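Local coordinates for protein aminotransferase class I and II (Streptococcus suis 89/1591, PDB 3OP7) that probably catalyses the pyridoxal-phosphate-dependent transfer of amino groups between amino acids and keto acids, as other class I and II aminotransferases do, at residues G60-S65 / T251-G256; I134-G139 / S299-A304; A163-G168 / N338-D343. One frame throughout, in Å; residues are numbered along the deposited sequence.

Contact 1: G60-S65 / T251-G256; sequences GWIEGS and TMICAG. With EDO (1,2-ethanediol), chain H.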
ATOM      1  N   GLY A  60      11.621  10.203  -1.000  1.00 24.17           N
ATOM      2  CA  GLY A  60      12.199   9.952  -2.316  1.00 24.09           C
ATOM      3  C   GLY A  60      11.327  10.496  -3.422  1.00 24.34           C
ATOM      4  O   GLY A  60      10.748  11.567  -3.304  1.00 24.59           O
ATOM      5  N   TRP A  61      11.235   9.744  -4.505  1.00 24.60           N
ATOM      6  CA  TRP A  61      10.422  10.099  -5.642  1.00 24.06           C
ATOM      7  C   TRP A  61       8.972   9.697  -5.356  1.00 24.13           C
ATOM      8  O   TRP A  61       8.573   8.526  -5.472  1.00 24.13           O
ATOM      9  CB  TRP A  61      10.882   9.371  -6.897  1.00 24.08           C
ATOM     10  CG  TRP A  61      12.254   9.744  -7.360  1.00 24.02           C
ATOM     11  CD1 TRP A  61      13.395   9.010  -7.239  1.00 26.30           C
ATOM     12  CD2 TRP A  61      12.616  10.943  -8.038  1.00 25.12           C
ATOM     13  NE1 TRP A  61      14.446   9.672  -7.823  1.00 27.69           N
ATOM     14  CE2 TRP A  61      14.006  10.873  -8.294  1.00 28.28           C
ATOM     15  CE3 TRP A  61      11.908  12.087  -8.423  1.00 29.21           C
ATOM     16  CZ2 TRP A  61      14.691  11.884  -8.942  1.00 27.96           C
ATOM     17  CZ3 TRP A  61      12.606  13.104  -9.078  1.00 28.73           C
ATOM     18  CH2 TRP A  61      13.969  12.981  -9.319  1.00 28.77           C
ATOM     19  N   ILE A  62       8.167  10.682  -5.054  1.00 24.49           N
ATOM     20  CA  ILE A  62       6.805  10.453  -4.634  1.00 25.37           C
ATOM     21  C   ILE A  62       6.061   9.688  -5.711  1.00 25.47           C
ATOM     22  O   ILE A  62       5.304   8.740  -5.409  1.00 26.42           O
ATOM     23  CB  ILE A  62       6.122  11.807  -4.219  1.00 26.19           C
ATOM     24  CG1 ILE A  62       6.799  12.384  -2.982  1.00 30.00           C
ATOM     25  CG2 ILE A  62       4.627  11.629  -4.038  1.00 28.86           C
ATOM     26  CD1 ILE A  62       6.591  11.585  -1.654  1.00 31.06           C
ATOM     27  N   GLU A  63       6.278  10.040  -6.978  1.00 25.23           N
ATOM     28  CA  GLU A  63       5.485   9.412  -8.015  1.00 25.83           C
ATOM     29  C   GLU A  63       6.236   8.399  -8.829  1.00 24.59           C
ATOM     30  O   GLU A  63       5.714   7.931  -9.820  1.00 23.64           O
ATOM     31  CB  GLU A  63       4.966  10.448  -8.942  1.00 27.08           C
ATOM     32  CG  GLU A  63       4.018  11.367  -8.206  1.00 30.60           C
ATOM     33  CD  GLU A  63       3.371  12.390  -9.084  1.00 33.25           C
ATOM     34  OE1 GLU A  63       3.773  12.577 -10.228  1.00 36.94           O
ATOM     35  OE2 GLU A  63       2.442  13.043  -8.589  1.00 38.30           O
ATOM     36  N   GLY A  64       7.441   8.067  -8.382  1.00 22.08           N
ATOM     37  CA  GLY A  64       8.390   7.284  -9.167  1.00 23.59           C
ATOM     38  C   GLY A  64       9.432   8.195  -9.830  1.00 23.33           C
ATOM     39  O   GLY A  64       9.152   9.352 -10.195  1.00 23.44           O
ATOM     40  N   SER A  65      10.622   7.654 -10.038  1.00 22.93           N
ATOM     41  CA  SER A  65      11.729   8.391 -10.579  1.00 23.11           C
ATOM     42  C   SER A  65      11.476   8.766 -12.025  1.00 23.58           C
ATOM     43  O   SER A  65      10.644   8.128 -12.719  1.00 22.23           O
ATOM     44  CB  SER A  65      13.009   7.554 -10.501  1.00 24.17           C
ATOM     45  OG  SER A  65      12.889   6.342 -11.216  1.00 25.37           O
ATOM     46  N   THR A 251      -3.408   5.519   0.809  1.00 23.06           N
ATOM     47  CA  THR A 251      -3.048   4.128   0.625  1.00 22.61           C
ATOM     48  C   THR A 251      -1.570   3.778   0.706  1.00 22.60           C
ATOM     49  O   THR A 251      -1.226   2.666   1.120  1.00 24.57           O
ATOM     50  CB  THR A 251      -3.593   3.661  -0.742  1.00 22.27           C
ATOM     51  OG1 THR A 251      -2.915   4.381  -1.775  1.00 22.87           O
ATOM     52  CG2 THR A 251      -5.152   3.928  -0.802  1.00 23.25           C
HETATM   53  N   MSE A 252      -0.669   4.673   0.265  1.00 21.22           N
HETATM   54  CA  MSE A 252       0.721   4.324   0.154  1.00 21.31           C
HETATM   55  C   MSE A 252       1.717   5.460   0.483  1.00 21.12           C
HETATM   56  O   MSE A 252       2.792   5.168   0.972  1.00 20.57           O
HETATM   57  CB  MSE A 252       1.004   3.746  -1.221  1.00 21.97           C
HETATM   58  CG  MSE A 252       0.755   4.698  -2.302  1.00 23.64           C
HETATM   59 SE   MSE A 252       1.080   4.160  -4.091  0.75 26.23          SE
HETATM   60  CE  MSE A 252      -0.686   3.321  -4.190  1.00 29.75           C
ATOM     61  N   ILE A 253       1.321   6.708   0.211  1.00 20.41           N
ATOM     62  CA  ILE A 253       2.225   7.901   0.015  1.00 20.80           C
ATOM     63  C   ILE A 253       3.131   7.738  -1.223  1.00 21.80           C
ATOM     64  O   ILE A 253       3.078   8.556  -2.168  1.00 21.99           O
ATOM     65  CB  ILE A 253       3.053   8.299   1.257  1.00 20.29           C
ATOM     66  CG1 ILE A 253       2.134   8.542   2.455  1.00 23.14           C
ATOM     67  CG2 ILE A 253       3.912   9.576   0.917  1.00 20.57           C
ATOM     68  CD1 ILE A 253       2.841   8.930   3.731  1.00 23.51           C
ATOM     69  N   CYS A 254       3.966   6.714  -1.175  1.00 21.82           N
ATOM     70  CA  CYS A 254       4.881   6.379  -2.234  1.00 22.62           C
ATOM     71  C   CYS A 254       5.381   4.945  -2.028  1.00 21.19           C
ATOM     72  O   CYS A 254       5.185   4.306  -0.980  1.00 20.21           O
ATOM     73  CB  CYS A 254       6.073   7.370  -2.213  1.00 22.02           C
ATOM     74  SG  CYS A 254       6.853   7.443  -0.684  1.00 24.84           S
ATOM     75  N   ALA A 255       6.075   4.465  -3.036  1.00 20.42           N
ATOM     76  CA  ALA A 255       6.752   3.210  -2.944  1.00 20.15           C
ATOM     77  C   ALA A 255       8.163   3.438  -2.479  1.00 20.79           C
ATOM     78  O   ALA A 255       8.573   4.609  -2.245  1.00 23.53           O
ATOM     79  CB  ALA A 255       6.762   2.567  -4.333  1.00 17.78           C
ATOM     80  N   GLY A 256       8.941   2.370  -2.286  1.00 21.39           N
ATOM     81  CA  GLY A 256      10.236   2.546  -1.591  1.00 20.77           C
ATOM     82  C   GLY A 256      11.370   3.102  -2.452  1.00 21.76           C
ATOM     83  O   GLY A 256      11.359   2.959  -3.659  1.00 21.95           O
TER
HETATM   84  C1  EDO H 405      10.076  14.035  -5.213  1.00 48.59           C
HETATM   85  O1  EDO H 405       8.774  13.610  -5.566  1.00 44.01           O
HETATM   86  C2  EDO H 405      10.409  15.312  -5.984  1.00 49.49           C
HETATM   87  O2  EDO H 405       9.769  15.308  -7.259  1.00 51.39           O
HETATM   88  O   HOH W   1       6.382   5.950  -5.457  1.00 23.97           O
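The type I beta turn from Trp61 to Gly64, which leads into helix 66-73, presents Ile62 to Ile253 and Cys254 in the loop before helix 257-268. The turn is closed by Gly64 N bonding to Trp61 O at 3.2 Å. Ile62 supplies most of the turn's contact surface. Its two branches divide the work: CD1 ends 4.2 Å from Ile253 CG2 and 4.3 Å from Cys254 SG, whereas CG2, anti to the backbone N of its own residue, rests 3.9 Å from Ile253 O. Cys254 adds a second touch, its CB 3.6 Å from Ile62 O. Its SG lies between its own N and carbonyl carbon (chi1 55°), which leaves the sulfur beside the tip of Ile62.

A water bridges the two loops: it lies 3.0 Å from Ile62 O, to which it can donate, and accepts from Ala255 N (2.9 Å). Arg248 also binds Ile62 O. On the N side of the same residue, Ile62 N donates to O1 of an ethanediol, probably from the crystallisation liquor, with an N-H...O angle of 165°. This joint lies at the dimer boundary, where Arg230 of the second subunit bonds to Met252 O and Cys254 O. Both segments end where a helix starts: Ser65 is the N-cap of helix 66-73, its OG bonding to Phe68 N, and Gly256 occupies the N-cap position before helix 257-268.

Contact 2: I134-G139 / S299-A304; sequences IEEENG and SYIRPA. With SO4 (sulfate ion), chain E; EDO (1,2-ethanediol), chain F.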
ATOM      1  N   ILE A 134     -17.265 -14.981 -17.497  1.00 29.69           N
ATOM      2  CA  ILE A 134     -16.417 -15.656 -18.447  1.00 30.58           C
ATOM      3  C   ILE A 134     -17.100 -16.978 -18.801  1.00 32.35           C
ATOM      4  O   ILE A 134     -17.839 -17.549 -17.971  1.00 32.15           O
ATOM      5  CB  ILE A 134     -14.971 -15.869 -17.957  1.00 28.85           C
ATOM      6  CG1 ILE A 134     -14.927 -16.807 -16.750  1.00 30.15           C
ATOM      7  CG2 ILE A 134     -14.285 -14.473 -17.617  1.00 29.17           C
ATOM      8  CD1 ILE A 134     -13.515 -16.914 -16.097  1.00 29.19           C
ATOM      9  N   GLU A 135     -16.865 -17.427 -20.040  1.00 33.72           N
ATOM     10  CA  GLU A 135     -17.487 -18.607 -20.579  1.00 36.47           C
ATOM     11  C   GLU A 135     -16.466 -19.623 -21.110  1.00 37.48           C
ATOM     12  O   GLU A 135     -15.782 -19.415 -22.128  1.00 34.87           O
ATOM     13  CB  GLU A 135     -18.505 -18.231 -21.673  1.00 36.86           C
ATOM     14  CG  GLU A 135     -19.804 -17.664 -21.044  1.00 40.78           C
ATOM     15  CD  GLU A 135     -20.717 -16.923 -22.018  1.00 44.73           C
ATOM     16  OE1 GLU A 135     -20.548 -17.093 -23.237  1.00 40.32           O
ATOM     17  OE2 GLU A 135     -21.567 -16.130 -21.539  1.00 46.10           O
ATOM     18  N   GLU A 136     -16.413 -20.747 -20.408  1.00 39.31           N
ATOM     19  CA  GLU A 136     -15.425 -21.746 -20.695  1.00 41.04           C
ATOM     20  C   GLU A 136     -15.638 -22.215 -22.122  1.00 41.89           C
ATOM     21  O   GLU A 136     -14.671 -22.514 -22.804  1.00 42.34           O
ATOM     22  CB  GLU A 136     -15.545 -22.926 -19.746  1.00 43.04           C
ATOM     23  CG  GLU A 136     -14.458 -23.987 -19.984  1.00 46.36           C
ATOM     24  CD  GLU A 136     -14.873 -25.326 -19.479  1.00 52.80           C
ATOM     25  OE1 GLU A 136     -15.936 -25.771 -19.939  1.00 54.58           O
ATOM     26  OE2 GLU A 136     -14.166 -25.903 -18.618  1.00 52.86           O
ATOM     27  N   GLU A 137     -16.896 -22.232 -22.573  1.00 43.47           N
ATOM     28  CA  GLU A 137     -17.224 -22.707 -23.936  1.00 45.08           C
ATOM     29  C   GLU A 137     -16.686 -21.758 -24.997  1.00 44.22           C
ATOM     30  O   GLU A 137     -16.583 -22.152 -26.160  1.00 46.29           O
ATOM     31  CB  GLU A 137     -18.751 -22.897 -24.151  1.00 47.15           C
ATOM     32  N   ASN A 138     -16.390 -20.511 -24.601  1.00 42.03           N
ATOM     33  CA  ASN A 138     -15.849 -19.502 -25.499  1.00 40.46           C
ATOM     34  C   ASN A 138     -14.420 -19.075 -25.109  1.00 38.96           C
ATOM     35  O   ASN A 138     -14.097 -17.886 -25.135  1.00 35.82           O
ATOM     36  CB  ASN A 138     -16.806 -18.306 -25.519  1.00 41.37           C
ATOM     37  CG  ASN A 138     -18.168 -18.658 -26.137  1.00 46.19           C
ATOM     38  OD1 ASN A 138     -19.230 -18.382 -25.554  1.00 51.98           O
ATOM     39  ND2 ASN A 138     -18.134 -19.274 -27.314  1.00 45.12           N
ATOM     40  N   GLY A 139     -13.564 -20.043 -24.779  1.00 37.38           N
ATOM     41  CA  GLY A 139     -12.160 -19.744 -24.495  1.00 36.51           C
ATOM     42  C   GLY A 139     -11.952 -18.903 -23.248  1.00 34.13           C
ATOM     43  O   GLY A 139     -10.951 -18.164 -23.118  1.00 35.05           O
ATOM     44  N   SER A 299      -8.295 -31.724 -17.816  1.00 44.75           N
ATOM     45  CA  SER A 299      -8.321 -31.099 -19.131  1.00 45.06           C
ATOM     46  C   SER A 299      -8.335 -29.600 -18.881  1.00 42.69           C
ATOM     47  O   SER A 299      -8.631 -29.167 -17.750  1.00 41.41           O
ATOM     48  CB  SER A 299      -9.540 -31.571 -19.964  1.00 47.16           C
ATOM     49  OG  SER A 299     -10.740 -30.990 -19.461  1.00 48.82           O
ATOM     50  N   TYR A 300      -7.962 -28.816 -19.883  1.00 41.71           N
ATOM     51  CA  TYR A 300      -8.050 -27.348 -19.711  1.00 40.44           C
ATOM     52  C   TYR A 300      -8.093 -26.571 -21.025  1.00 40.67           C
ATOM     53  O   TYR A 300      -7.903 -27.162 -22.112  1.00 41.30           O
ATOM     54  CB  TYR A 300      -6.931 -26.860 -18.790  1.00 39.84           C
ATOM     55  CG  TYR A 300      -5.534 -26.634 -19.346  1.00 39.40           C
ATOM     56  CD1 TYR A 300      -5.072 -27.256 -20.506  1.00 39.43           C
ATOM     57  CD2 TYR A 300      -4.628 -25.899 -18.628  1.00 37.11           C
ATOM     58  CE1 TYR A 300      -3.740 -27.071 -20.951  1.00 41.05           C
ATOM     59  CE2 TYR A 300      -3.314 -25.701 -19.072  1.00 38.22           C
ATOM     60  CZ  TYR A 300      -2.876 -26.282 -20.225  1.00 39.98           C
ATOM     61  OH  TYR A 300      -1.573 -26.096 -20.654  1.00 39.44           O
ATOM     62  N   ILE A 301      -8.360 -25.260 -20.890  1.00 39.71           N
ATOM     63  CA  ILE A 301      -8.149 -24.296 -21.978  1.00 39.11           C
ATOM     64  C   ILE A 301      -6.781 -23.683 -21.743  1.00 37.52           C
ATOM     65  O   ILE A 301      -6.597 -22.896 -20.788  1.00 36.59           O
ATOM     66  CB  ILE A 301      -9.201 -23.174 -22.027  1.00 38.47           C
ATOM     67  CG1 ILE A 301     -10.630 -23.758 -22.128  1.00 39.74           C
ATOM     68  CG2 ILE A 301      -8.924 -22.277 -23.230  1.00 38.02           C
ATOM     69  CD1 ILE A 301     -10.898 -24.397 -23.423  1.00 42.34           C
ATOM     70  N   ARG A 302      -5.831 -24.093 -22.589  1.00 38.52           N
ATOM     71  CA  ARG A 302      -4.435 -23.650 -22.468  1.00 38.38           C
ATOM     72  C   ARG A 302      -4.339 -22.133 -22.377  1.00 36.62           C
ATOM     73  O   ARG A 302      -4.850 -21.442 -23.254  1.00 36.54           O
ATOM     74  CB  ARG A 302      -3.635 -24.162 -23.683  1.00 39.91           C
ATOM     75  CG  ARG A 302      -2.133 -23.911 -23.656  1.00 41.50           C
ATOM     76  CD  ARG A 302      -1.549 -24.302 -24.987  1.00 45.19           C
ATOM     77  NE  ARG A 302      -0.091 -24.296 -25.054  1.00 45.02           N
ATOM     78  CZ  ARG A 302       0.675 -23.325 -25.563  1.00 48.07           C
ATOM     79  NH1 ARG A 302       0.161 -22.194 -26.011  1.00 47.46           N
ATOM     80  NH2 ARG A 302       1.998 -23.487 -25.607  1.00 49.77           N
ATOM     81  N   PRO A 303      -3.665 -21.622 -21.333  1.00 34.48           N
ATOM     82  CA  PRO A 303      -3.509 -20.170 -21.132  1.00 33.53           C
ATOM     83  C   PRO A 303      -2.704 -19.545 -22.267  1.00 33.76           C
ATOM     84  O   PRO A 303      -1.993 -20.242 -22.977  1.00 33.72           O
ATOM     85  CB  PRO A 303      -2.767 -20.082 -19.820  1.00 32.93           C
ATOM     86  CG  PRO A 303      -1.988 -21.356 -19.743  1.00 34.56           C
ATOM     87  CD  PRO A 303      -2.908 -22.377 -20.316  1.00 34.79           C
ATOM     88  N   ALA A 304      -2.804 -18.239 -22.425  1.00 32.46           N
ATOM     89  CA  ALA A 304      -2.118 -17.568 -23.515  1.00 33.43           C
ATOM     90  C   ALA A 304      -0.627 -17.315 -23.124  1.00 33.23           C
ATOM     91  O   ALA A 304      -0.162 -16.196 -23.206  1.00 32.25           O
ATOM     92  CB  ALA A 304      -2.840 -16.219 -23.825  1.00 33.28           C
TER
HETATM   93  S   SO4 E 402     -19.576 -21.736 -19.170  1.00 71.42           S
HETATM   94  O1  SO4 E 402     -18.316 -21.357 -18.466  1.00 67.65           O
HETATM   95  O2  SO4 E 402     -20.607 -20.719 -18.974  1.00 69.35           O
HETATM   96  O3  SO4 E 402     -19.400 -21.937 -20.625  1.00 68.10           O
HETATM   97  O4  SO4 E 402     -20.036 -23.003 -18.581  1.00 72.26           O
HETATM   98  C1  EDO F 403      -7.200 -16.562 -25.797  1.00 39.19           C
HETATM   99  O1  EDO F 403      -6.562 -16.796 -24.522  1.00 34.20           O
HETATM  100  C2  EDO F 403      -8.727 -16.647 -25.691  1.00 37.45           C
HETATM  101  O2  EDO F 403      -9.149 -17.923 -25.165  1.00 38.48           O
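Ile301 meets Glu136 and Gly139 purely through van der Waals contact. Its CD1 lies 4.3 Å from Glu136 O, its CG1 is 4.4 Å from the CG of Glu136, and the other branch, CG2, stands 4.3 Å from Gly139 CA. Glu136 CG is anti to the backbone N (chi1 -177°), which lays the methylene part of the chain beside the isoleucine while its carboxylate runs on to Tyr345, whose OH bonds to OE2. Trp140 also packs against Ile301.

The backbone hydrogen bonds of the contact lie within 134-139. Asn138 N bonds to Glu135 O at 2.8 Å, holding the short turn that links strand 128-135 to strand 141-142 in a hairpin at one edge of the large sheet. The partner segment continues strand 298-300, an outer strand of the small antiparallel sheet.

Small molecules, probably from the crystallisation liquor, take up further polar atoms. A sulfate accepts from Glu136 N through O1 (2.8 Å, nearly straight at 173°) and from Glu137 N through O3 (3.2 Å). An ethanediol donates from O2 to Gly139 O at 2.7 Å and is also bonded to Val170 N.

With no direct polar bond crossing between the segments, the hairpin and the small sheet touch through weakly directional forces. The sulfate shows how two consecutive amides at the start of a 3-10 turn can hold an anion even among glutamates.

Contact 3: A163-G168 / N338-D343; sequences ANNPTG and NRFERD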
ATOM      1  N   ALA A 163      -3.914 -10.580 -19.367  1.00 25.21           N
ATOM      2  CA  ALA A 163      -4.696 -11.834 -19.257  1.00 25.66           C
ATOM      3  C   ALA A 163      -5.363 -12.048 -17.931  1.00 24.66           C
ATOM      4  O   ALA A 163      -4.964 -11.433 -16.946  1.00 25.64           O
ATOM      5  CB  ALA A 163      -3.772 -13.027 -19.563  1.00 26.65           C
ATOM      6  N   ASN A 164      -6.336 -12.965 -17.854  1.00 26.14           N
ATOM      7  CA  ASN A 164      -7.159 -13.071 -16.638  1.00 26.61           C
ATOM      8  C   ASN A 164      -6.570 -14.033 -15.604  1.00 26.90           C
ATOM      9  O   ASN A 164      -5.999 -15.026 -15.959  1.00 28.25           O
ATOM     10  CB  ASN A 164      -8.571 -13.563 -16.999  1.00 26.90           C
ATOM     11  CG  ASN A 164      -9.585 -13.319 -15.857  1.00 25.11           C
ATOM     12  OD1 ASN A 164      -9.381 -12.469 -14.969  1.00 26.40           O
ATOM     13  ND2 ASN A 164     -10.672 -14.062 -15.874  1.00 25.87           N
ATOM     14  N   ASN A 165      -6.728 -13.723 -14.325  1.00 26.81           N
ATOM     15  CA  ASN A 165      -6.439 -14.631 -13.205  1.00 27.02           C
ATOM     16  C   ASN A 165      -7.807 -15.144 -12.748  1.00 28.29           C
ATOM     17  O   ASN A 165      -8.594 -14.356 -12.191  1.00 28.68           O
ATOM     18  CB  ASN A 165      -5.737 -13.824 -12.091  1.00 26.66           C
ATOM     19  CG  ASN A 165      -5.309 -14.669 -10.908  1.00 27.89           C
ATOM     20  OD1 ASN A 165      -5.873 -15.689 -10.625  1.00 28.40           O
ATOM     21  ND2 ASN A 165      -4.317 -14.173 -10.163  1.00 27.04           N
ATOM     22  N   PRO A 166      -8.070 -16.466 -12.861  1.00 29.57           N
ATOM     23  CA  PRO A 166      -7.127 -17.603 -12.934  1.00 29.53           C
ATOM     24  C   PRO A 166      -6.875 -18.283 -14.252  1.00 29.52           C
ATOM     25  O   PRO A 166      -6.025 -19.176 -14.331  1.00 31.34           O
ATOM     26  CB  PRO A 166      -7.791 -18.588 -11.969  1.00 29.70           C
ATOM     27  CG  PRO A 166      -9.279 -18.432 -12.340  1.00 29.95           C
ATOM     28  CD  PRO A 166      -9.448 -16.961 -12.633  1.00 31.06           C
ATOM     29  N   THR A 167      -7.618 -17.911 -15.300  1.00 28.46           N
ATOM     30  CA  THR A 167      -7.642 -18.677 -16.537  1.00 28.51           C
ATOM     31  C   THR A 167      -6.462 -18.533 -17.480  1.00 27.79           C
ATOM     32  O   THR A 167      -6.161 -19.454 -18.244  1.00 29.09           O
ATOM     33  CB  THR A 167      -8.893 -18.311 -17.373  1.00 28.78           C
ATOM     34  OG1 THR A 167      -8.809 -16.926 -17.749  1.00 27.00           O
ATOM     35  CG2 THR A 167     -10.178 -18.611 -16.576  1.00 29.31           C
ATOM     36  N   GLY A 168      -5.785 -17.392 -17.422  1.00 28.91           N
ATOM     37  CA  GLY A 168      -4.682 -17.149 -18.326  1.00 28.50           C
ATOM     38  C   GLY A 168      -5.133 -16.765 -19.715  1.00 29.01           C
ATOM     39  O   GLY A 168      -4.284 -16.667 -20.618  1.00 30.84           O
ATOM     40  N   ASN A 338     -13.407 -23.240  -6.151  1.00 37.44           N
ATOM     41  CA  ASN A 338     -14.447 -22.554  -5.375  1.00 38.61           C
ATOM     42  C   ASN A 338     -13.977 -21.218  -4.823  1.00 38.27           C
ATOM     43  O   ASN A 338     -14.800 -20.355  -4.533  1.00 38.78           O
ATOM     44  CB  ASN A 338     -14.940 -23.439  -4.225  1.00 40.08           C
ATOM     45  CG  ASN A 338     -13.828 -23.755  -3.250  1.00 41.92           C
ATOM     46  OD1 ASN A 338     -12.815 -24.305  -3.653  1.00 40.98           O
ATOM     47  ND2 ASN A 338     -13.998 -23.389  -1.984  1.00 41.86           N
ATOM     48  N   ARG A 339     -12.666 -21.029  -4.673  1.00 38.12           N
ATOM     49  CA  ARG A 339     -12.125 -19.730  -4.242  1.00 38.04           C
ATOM     50  C   ARG A 339     -12.262 -18.648  -5.334  1.00 38.23           C
ATOM     51  O   ARG A 339     -12.048 -17.447  -5.044  1.00 38.87           O
ATOM     52  CB  ARG A 339     -10.663 -19.855  -3.799  1.00 37.64           C
ATOM     53  CG  ARG A 339     -10.411 -20.827  -2.632  1.00 38.77           C
ATOM     54  CD  ARG A 339     -11.145 -20.374  -1.387  1.00 39.54           C
ATOM     55  NE  ARG A 339     -11.033 -21.227  -0.203  1.00 39.38           N
ATOM     56  CZ  ARG A 339     -10.665 -20.811   1.004  1.00 37.25           C
ATOM     57  NH1 ARG A 339     -10.297 -19.534   1.211  1.00 35.08           N
ATOM     58  NH2 ARG A 339     -10.681 -21.661   2.015  1.00 38.18           N
ATOM     59  N   PHE A 340     -12.594 -19.076  -6.550  1.00 39.48           N
ATOM     60  CA  PHE A 340     -12.954 -18.215  -7.695  1.00 39.24           C
ATOM     61  C   PHE A 340     -14.440 -18.395  -8.123  1.00 41.40           C
ATOM     62  O   PHE A 340     -14.837 -18.012  -9.225  1.00 41.93           O
ATOM     63  CB  PHE A 340     -12.011 -18.520  -8.883  1.00 38.75           C
ATOM     64  CG  PHE A 340     -10.555 -18.600  -8.510  1.00 35.50           C
ATOM     65  CD1 PHE A 340      -9.991 -19.804  -8.108  1.00 34.79           C
ATOM     66  CD2 PHE A 340      -9.739 -17.470  -8.531  1.00 35.74           C
ATOM     67  CE1 PHE A 340      -8.647 -19.881  -7.736  1.00 32.34           C
ATOM     68  CE2 PHE A 340      -8.394 -17.538  -8.154  1.00 35.00           C
ATOM     69  CZ  PHE A 340      -7.846 -18.747  -7.763  1.00 35.05           C
ATOM     70  N   GLU A 341     -15.264 -18.974  -7.245  1.00 42.04           N
ATOM     71  CA  GLU A 341     -16.636 -19.334  -7.534  1.00 43.67           C
ATOM     72  C   GLU A 341     -16.804 -20.137  -8.827  1.00 43.44           C
ATOM     73  O   GLU A 341     -17.826 -20.046  -9.499  1.00 44.46           O
ATOM     74  CB  GLU A 341     -17.602 -18.129  -7.478  1.00 43.82           C
ATOM     75  CG  GLU A 341     -19.066 -18.568  -7.113  1.00 48.04           C
ATOM     76  CD  GLU A 341     -20.103 -17.428  -7.080  1.00 52.02           C
ATOM     77  OE1 GLU A 341     -19.723 -16.252  -7.270  1.00 49.53           O
ATOM     78  OE2 GLU A 341     -21.315 -17.724  -6.884  1.00 54.86           O
ATOM     79  N   ARG A 342     -15.822 -20.983  -9.132  1.00 42.45           N
ATOM     80  CA  ARG A 342     -15.975 -21.992 -10.188  1.00 42.91           C
ATOM     81  C   ARG A 342     -15.415 -23.316  -9.702  1.00 42.79           C
ATOM     82  O   ARG A 342     -14.255 -23.658  -9.987  1.00 43.11           O
ATOM     83  CB  ARG A 342     -15.227 -21.584 -11.452  1.00 43.14           C
ATOM     84  CG  ARG A 342     -15.831 -20.409 -12.208  1.00 45.67           C
ATOM     85  CD  ARG A 342     -17.028 -20.838 -13.092  1.00 49.61           C
ATOM     86  NE  ARG A 342     -17.403 -19.796 -14.080  1.00 49.65           N
ATOM     87  CZ  ARG A 342     -18.069 -18.687 -13.790  1.00 50.60           C
ATOM     88  NH1 ARG A 342     -18.445 -18.463 -12.521  1.00 52.91           N
ATOM     89  NH2 ARG A 342     -18.373 -17.794 -14.769  1.00 46.77           N
ATOM     90  N   ASP A 343     -16.234 -24.073  -8.974  1.00 42.23           N
ATOM     91  CA  ASP A 343     -15.801 -25.360  -8.445  1.00 42.70           C
ATOM     92  C   ASP A 343     -15.682 -26.347  -9.639  1.00 42.59           C
ATOM     93  O   ASP A 343     -16.208 -26.092 -10.716  1.00 42.70           O
ATOM     94  CB  ASP A 343     -16.802 -25.834  -7.369  1.00 44.09           C
ATOM     95  CG  ASP A 343     -16.179 -26.776  -6.325  1.00 46.79           C
ATOM     96  OD1 ASP A 343     -15.092 -27.339  -6.581  1.00 48.31           O
ATOM     97  OD2 ASP A 343     -16.809 -26.987  -5.253  1.00 45.17           O
TER
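Phe340 and Pro166 bury the most surface here, and they do so by a CH-pi contact. Pro166 CB stands over the face of the phenyl ring, displaced toward the rim, 4.1 Å from the Phe340 centroid and only 14° off the normal. CG of the proline follows along the same face, 4.0 Å from Phe340 CD2. The proline and phenyl side chains run antiparallel as they pass. The peptide bond before Pro166 is cis, and Gly168 N bonding to Asn164 O at 2.8 Å closes the bend that brings the proline forward. On the other side, Glu341 N bonds to Asn338 O (3.1 Å), turning the chain beside Phe340. Arg347 touches both rings, and Val9 of helix 8-16 packs on the phenyl.

Asn165 adds a smaller share. Its CG is anti to the backbone N (chi1 -176°), which carries OD1 to 4.0 Å from Phe340 CE2, the amide tilted 36° from the ring plane. Both ends of this amide are occupied: OD1 accepts from Arg347 NH1, and ND2 bonds to O3 of the cofactor-bearing modified lysine at position 222. Its rotation is thereby fixed, which orients the amide NH2 toward the cofactor.

The Asn-Pro-Thr-Gly sequence, cis before its proline and with its asparagine bonded to the cofactor's O3, is a signature of the pyridoxal-phosphate site in fold-type I aminotransferases.

Along the chain the first segments come in the order 60-65, 134-139, 163-168, and their partners 251-256, 299-304, 338-343 follow in the same order, so all three connections cross. Contacts 2 and 3 are neighbours, with centres about 11 Å apart; Ala304 N probably bonds to Gly168 O at 2.8 Å, and Arg342 of contact 3 reaches back to Ile134 of contact 2. Both tie the large mixed sheet or its loops to the small antiparallel sheet, probably helping to set how the two parts meet near the cofactor. Contact 1 lies on the opposite side of the chain's centre, about 38 Å and 31 Å from them between centres, at the dimer boundary.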